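Local coordinates for protein Bpsl1147 (Burkholderia pseudomallei, PDB 5A4N) that probably binds DNA, as a two-chain protein of the PC4 transcriptional coactivator family, at residues R20-H25 against R37-D42; Y33-L38 against G53-P58. One frame throughout, in Å; residues are numbered along the deposited sequence.

Interaction 1 (R20-H25 against R37-D42)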
loop_
_atom_site.group_PDB
_atom_site.type_symbol
_atom_site.label_atom_id
_atom_site.label_comp_id
_atom_site.label_asym_id
_atom_site.label_seq_id
_atom_site.Cartn_x
_atom_site.Cartn_y
_atom_site.Cartn_z
ATOM N N ARG A 20 5.121 4.680 10.528
ATOM C CA ARG A 20 4.823 3.249 10.398
ATOM C C ARG A 20 3.896 3.007 9.237
ATOM O O ARG A 20 3.102 3.877 8.864
ATOM C CB ARG A 20 4.100 2.729 11.624
ATOM C CG ARG A 20 4.814 2.981 12.898
ATOM C CD ARG A 20 3.926 2.568 14.017
ATOM N NE ARG A 20 4.717 2.281 15.188
ATOM C CZ ARG A 20 4.208 2.227 16.412
ATOM N NH1 ARG A 20 2.904 2.431 16.624
ATOM N NH2 ARG A 20 5.011 1.966 17.434
ATOM N N ILE A 21 3.950 1.799 8.695
ATOM C CA ILE A 21 2.930 1.368 7.783
ATOM C C ILE A 21 2.018 0.491 8.579
ATOM O O ILE A 21 2.447 -0.510 9.123
ATOM C CB ILE A 21 3.522 0.596 6.619
ATOM C CG1 ILE A 21 4.466 1.522 5.878
ATOM C CG2 ILE A 21 2.424 0.132 5.676
ATOM C CD1 ILE A 21 5.521 0.758 5.112
ATOM N N ARG A 22 0.759 0.877 8.663
ATOM C CA ARG A 22 -0.232 0.123 9.379
ATOM C C ARG A 22 -1.128 -0.625 8.398
ATOM O O ARG A 22 -1.658 -0.033 7.453
ATOM C CB ARG A 22 -1.050 1.097 10.204
ATOM C CG ARG A 22 -2.147 0.474 11.058
ATOM C CD ARG A 22 -2.479 1.417 12.225
ATOM N NE ARG A 22 -1.343 1.593 13.155
ATOM C CZ ARG A 22 -1.276 2.530 14.114
ATOM N NH1 ARG A 22 -2.283 3.397 14.268
ATOM N NH2 ARG A 22 -0.213 2.612 14.914
ATOM N N ILE A 23 -1.249 -1.933 8.609
ATOM C CA ILE A 23 -2.164 -2.780 7.865
ATOM C C ILE A 23 -3.299 -3.110 8.788
ATOM O O ILE A 23 -3.085 -3.705 9.841
ATOM C CB ILE A 23 -1.481 -4.072 7.398
ATOM C CG1 ILE A 23 -0.319 -3.699 6.498
ATOM C CG2 ILE A 23 -2.488 -4.957 6.657
ATOM C CD1 ILE A 23 0.620 -4.788 6.232
ATOM N N SER A 24 -4.503 -2.705 8.412
ATOM C CA SER A 24 -5.675 -2.913 9.258
ATOM C C SER A 24 -6.881 -3.475 8.473
ATOM O O SER A 24 -6.909 -3.425 7.247
ATOM C CB SER A 24 -6.017 -1.564 9.915
ATOM O OG SER A 24 -6.429 -0.689 8.903
ATOM N N HIS A 25 -7.824 -4.103 9.169
ATOM C CA HIS A 25 -9.137 -4.379 8.601
ATOM C C HIS A 25 -10.017 -3.207 8.922
ATOM O O HIS A 25 -10.128 -2.839 10.087
ATOM C CB HIS A 25 -9.815 -5.556 9.244
ATOM C CG HIS A 25 -9.280 -6.868 8.816
ATOM N ND1 HIS A 25 -9.058 -7.894 9.699
ATOM C CD2 HIS A 25 -8.936 -7.341 7.596
ATOM C CE1 HIS A 25 -8.600 -8.949 9.047
ATOM N NE2 HIS A 25 -8.511 -8.638 7.772
ATOM N N ARG A 37 -1.661 1.757 5.242
ATOM C CA ARG A 37 -1.580 3.204 5.394
ATOM C C ARG A 37 -0.350 3.666 6.150
ATOM O O ARG A 37 0.071 3.050 7.127
ATOM C CB ARG A 37 -2.845 3.689 6.110
ATOM C CG ARG A 37 -3.120 5.193 6.071
ATOM C CD ARG A 37 -4.534 5.484 6.575
ATOM N NE ARG A 37 -5.459 4.836 5.664
ATOM C CZ ARG A 37 -5.888 5.342 4.514
ATOM N NH1 ARG A 37 -5.582 6.571 4.135
ATOM N NH2 ARG A 37 -6.690 4.630 3.762
ATOM N N LEU A 38 0.225 4.768 5.687
ATOM C CA LEU A 38 1.244 5.489 6.448
ATOM C C LEU A 38 0.645 6.221 7.670
ATOM O O LEU A 38 -0.305 7.016 7.547
ATOM C CB LEU A 38 1.954 6.463 5.523
ATOM C CG LEU A 38 3.101 7.292 6.097
ATOM C CD1 LEU A 38 4.293 6.402 6.415
ATOM C CD2 LEU A 38 3.470 8.376 5.092
ATOM N N VAL A 39 1.174 5.931 8.847
ATOM C CA VAL A 39 0.793 6.621 10.064
ATOM C C VAL A 39 2.034 7.311 10.643
ATOM O O VAL A 39 3.134 6.757 10.605
ATOM C CB VAL A 39 0.093 5.682 11.071
ATOM C CG1 VAL A 39 -1.000 4.863 10.374
ATOM C CG2 VAL A 39 1.067 4.778 11.776
ATOM N N VAL A 40 1.885 8.548 11.116
ATOM C CA VAL A 40 3.030 9.364 11.486
ATOM C C VAL A 40 2.767 10.066 12.822
ATOM O O VAL A 40 1.627 10.392 13.138
ATOM C CB VAL A 40 3.352 10.393 10.384
ATOM C CG1 VAL A 40 3.517 9.711 9.036
ATOM C CG2 VAL A 40 2.267 11.429 10.270
ATOM N N VAL A 41 3.800 10.306 13.608
ATOM C CA VAL A 41 3.564 10.882 14.932
ATOM C C VAL A 41 3.285 12.340 14.701
ATOM O O VAL A 41 3.999 12.955 13.917
ATOM C CB VAL A 41 4.738 10.717 15.925
ATOM C CG1 VAL A 41 5.258 9.290 15.937
ATOM C CG2 VAL A 41 5.875 11.714 15.667
ATOM N N ASP A 42 2.225 12.854 15.331
ATOM C CA ASP A 42 1.847 14.265 15.240
ATOM C C ASP A 42 2.494 15.109 16.369
ATOM O O ASP A 42 3.355 14.611 17.102
ATOM C CB ASP A 42 0.310 14.391 15.213
ATOM C CG ASP A 42 -0.354 14.142 16.588
ATOM O OD1 ASP A 42 0.320 13.812 17.588
ATOM O OD2 ASP A 42 -1.590 14.295 16.665
#
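Val-39 packs between Arg-20 and Arg-22 on the face these three side chains share, and this is the tight part of the contact. Its CG2 lies 3.7 Å from Arg-20 CB, while CG1 sits 3.8 Å from Arg-22 CB. The CG2 methyl also rises over the centre of the Arg-22 guanidinium, 4.0 Å from Arg-22 CZ. Arg-22 reaches it by setting CG anti to the backbone N (chi1 -179°) and bending the chain at chi3, so that its side chain crosses the valine at about a right angle. A branched, apolar residue suits this place, filling the gap between two long arginine chains. Beneath lies a regular antiparallel ladder: Val-39 N donates to Arg-20 O at 2.8 Å, nearly straight at 176°, and Arg-22 N to Arg-37 O at 2.7 Å. The other face is looser across the pair: the side chains of Ile-21 and Leu-38 do not touch, and each meets a backbone oxygen instead, Leu-38 CD1 3.7 Å from Arg-20 O and Ile-21 CG2 4.0 Å from Arg-37 O. Ile-21 is nevertheless buried, by packing on Val-36 and on Ser-55 of the second subunit. Both arginines are partly exposed, and strand 8-14 holds their outer ends: Asp-12 makes a salt bridge with each, and Gln-14 accepts a hydrogen bond from Arg-20 NE. The pair belongs to the hairpin of strands 19-28 and 31-41, flanked in the sheet by 8-14 beside the former and 47-56 beside the latter.

Interaction 2 (Y33-L38 against G53-P58); sequences YVDVRL and GISIRP
Val-34 and Val-36 face Ile-56 and Ile-54 across an antiparallel beta hairpin, part of the four-stranded sheet of the PC4-like fold. Two hydrogen-bonded pairs hold the strands; in one, Val-36 N donates to Ile-54 O at 2.9 Å. The branched residues suit extended strands and give one face an apolar surface: Val-36 CG2 lies 3.8 Å from Ile-56 CD1, and Val-36 CB packs on Ile-54 CG2. Leu-68 of the second subunit packs on both valines, which places this face at the dimer interface. Where strand 53-56 ends, the Tyr-33 ring leans against the aliphatic base of Arg-57, with Tyr-33 CE2 3.8 Å from Arg-57 CB; the outer end of Arg-57 turns away to Glu-59. The opposite face is polar. Gly-53 CA lies against one face of the Arg-37 guanidinium, 3.8 Å from its plane and offset toward the rim, and a residue without a side chain suits a place where a CB would run into that group. Asp-35 sets the guanidinium in place through a side-on salt bridge, with Arg-37 NH2 2.7 Å from Asp-35 OD1 and Arg-37 NE 2.9 Å from Asp-35 OD2, each oxygen using its syn lone pair. Arg-26 is a second cationic partner of the carboxylate, which would probably favour its ionised form. A water donates to Asp-35 OD1 at 2.9 Å and lies 2.7 Å from Ser-55 OG, linking the two strands.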
loop_
_atom_site.group_PDB
_atom_site.type_symbol
_atom_site.label_atom_id
_atom_site.label_comp_id
_atom_site.label_asym_id
_atom_site.label_seq_id
_atom_site.Cartn_x
_atom_site.Cartn_y
_atom_site.Cartn_z
ATOM N N TYR A 33 -12.503 -4.173 4.076
ATOM C CA TYR A 33 -11.312 -3.825 3.300
ATOM C C TYR A 33 -10.029 -4.064 4.091
ATOM O O TYR A 33 -10.025 -3.961 5.301
ATOM C CB TYR A 33 -11.383 -2.354 2.859
ATOM C CG TYR A 33 -12.523 -2.089 1.901
ATOM C CD1 TYR A 33 -13.809 -1.844 2.363
ATOM C CD2 TYR A 33 -12.319 -2.113 0.533
ATOM C CE1 TYR A 33 -14.851 -1.589 1.501
ATOM C CE2 TYR A 33 -13.375 -1.909 -0.345
ATOM C CZ TYR A 33 -14.643 -1.624 0.165
ATOM O OH TYR A 33 -15.695 -1.403 -0.687
ATOM N N VAL A 34 -8.938 -4.339 3.379
ATOM C CA VAL A 34 -7.608 -4.281 3.963
ATOM C C VAL A 34 -6.984 -2.899 3.699
ATOM O O VAL A 34 -6.763 -2.523 2.582
ATOM C CB VAL A 34 -6.760 -5.413 3.389
ATOM C CG1 VAL A 34 -5.358 -5.334 3.953
ATOM C CG2 VAL A 34 -7.411 -6.754 3.769
ATOM N N ASP A 35 -6.733 -2.144 4.741
ATOM C CA ASP A 35 -6.274 -0.785 4.612
ATOM C C ASP A 35 -4.792 -0.829 4.900
ATOM O O ASP A 35 -4.375 -1.411 5.896
ATOM C CB ASP A 35 -7.002 0.064 5.647
ATOM C CG ASP A 35 -6.686 1.535 5.535
ATOM O OD1 ASP A 35 -7.348 2.196 4.723
ATOM O OD2 ASP A 35 -5.801 2.052 6.262
ATOM N N VAL A 36 -4.005 -0.310 3.990
ATOM C CA VAL A 36 -2.569 -0.243 4.146
ATOM C C VAL A 36 -2.189 1.241 4.152
ATOM O O VAL A 36 -2.388 1.912 3.175
ATOM C CB VAL A 36 -1.890 -0.942 2.981
ATOM C CG1 VAL A 36 -0.399 -0.954 3.207
ATOM C CG2 VAL A 36 -2.446 -2.357 2.838
ATOM N N ARG A 37 -1.661 1.757 5.242
ATOM C CA ARG A 37 -1.580 3.204 5.394
ATOM C C ARG A 37 -0.350 3.666 6.150
ATOM O O ARG A 37 0.071 3.050 7.127
ATOM C CB ARG A 37 -2.845 3.689 6.110
ATOM C CG ARG A 37 -3.120 5.193 6.071
ATOM C CD ARG A 37 -4.534 5.484 6.575
ATOM N NE ARG A 37 -5.459 4.836 5.664
ATOM C CZ ARG A 37 -5.888 5.342 4.514
ATOM N NH1 ARG A 37 -5.582 6.571 4.135
ATOM N NH2 ARG A 37 -6.690 4.630 3.762
ATOM N N LEU A 38 0.225 4.768 5.687
ATOM C CA LEU A 38 1.244 5.489 6.448
ATOM C C LEU A 38 0.645 6.221 7.670
ATOM O O LEU A 38 -0.305 7.016 7.547
ATOM C CB LEU A 38 1.954 6.463 5.523
ATOM C CG LEU A 38 3.101 7.292 6.097
ATOM C CD1 LEU A 38 4.293 6.402 6.415
ATOM C CD2 LEU A 38 3.470 8.376 5.092
ATOM N N GLY A 53 -2.486 6.146 1.725
ATOM C CA GLY A 53 -2.916 4.798 2.024
ATOM C C GLY A 53 -3.854 4.303 0.971
ATOM O O GLY A 53 -4.339 5.071 0.133
ATOM N N ILE A 54 -4.101 3.005 1.021
ATOM C CA ILE A 54 -4.860 2.342 -0.005
ATOM C C ILE A 54 -5.779 1.274 0.611
ATOM O O ILE A 54 -5.450 0.704 1.660
ATOM C CB ILE A 54 -3.905 1.811 -1.082
ATOM C CG1 ILE A 54 -4.685 1.354 -2.304
ATOM C CG2 ILE A 54 -3.064 0.645 -0.561
ATOM C CD1 ILE A 54 -3.820 1.213 -3.554
ATOM N N SER A 55 -6.973 1.131 0.018
ATOM C CA SER A 55 -8.002 0.192 0.425
ATOM C C SER A 55 -8.012 -0.940 -0.555
ATOM O O SER A 55 -8.223 -0.721 -1.748
ATOM C CB SER A 55 -9.396 0.793 0.350
ATOM O OG SER A 55 -9.481 1.919 1.149
ATOM N N ILE A 56 -7.795 -2.157 -0.057
ATOM C CA ILE A 56 -7.759 -3.344 -0.908
ATOM C C ILE A 56 -8.953 -4.219 -0.564
ATOM O O ILE A 56 -9.076 -4.715 0.553
ATOM C CB ILE A 56 -6.446 -4.133 -0.713
ATOM C CG1 ILE A 56 -5.248 -3.190 -0.835
ATOM C CG2 ILE A 56 -6.381 -5.245 -1.733
ATOM C CD1 ILE A 56 -3.936 -3.773 -0.389
ATOM N N ARG A 57 -9.837 -4.453 -1.516
ATOM C CA ARG A 57 -10.914 -5.328 -1.218
ATOM C C ARG A 57 -10.379 -6.777 -1.278
ATOM O O ARG A 57 -9.409 -7.066 -1.986
ATOM C CB ARG A 57 -12.107 -5.080 -2.110
ATOM C CG ARG A 57 -11.891 -5.411 -3.553
ATOM C CD ARG A 57 -13.207 -5.273 -4.320
ATOM N NE ARG A 57 -12.986 -5.653 -5.693
ATOM C CZ ARG A 57 -12.637 -4.799 -6.654
ATOM N NH1 ARG A 57 -12.476 -3.519 -6.408
ATOM N NH2 ARG A 57 -12.457 -5.248 -7.876
ATOM N N PRO A 58 -10.984 -7.670 -0.500
ATOM C CA PRO A 58 -10.437 -8.989 -0.284
ATOM C C PRO A 58 -10.156 -9.764 -1.560
ATOM O O PRO A 58 -9.118 -10.407 -1.645
ATOM C CB PRO A 58 -11.522 -9.672 0.535
ATOM C CG PRO A 58 -12.150 -8.575 1.293
ATOM C CD PRO A 58 -12.192 -7.450 0.312
HETATM O O HOH W 1 -9.904 1.264 3.782
#

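How the interactions relate
Interactions 1 and 2 lie on the two edges of strand 31-41, which pairs with 19-28 in the first and with 47-56 in the second; their centres are 11 Å apart. Arg-37 and Leu-38 belong to both. The ladder of interaction 1 continues beside interaction 2, where Ser-24 O and Asp-35 N, 2.8 Å apart, probably form a hydrogen bond. On the apolar face the two contacts merge: Ile-21 CG2 is 3.9 Å from Val-36 CG1, and Ile-23 CG2 is 4.0 Å from Val-34 CG1. Both contacts touch the second subunit, and Ile-54 meets Ile-21 of that chain, so both help build the face on which the two subunits meet; a role in DNA binding is only probable.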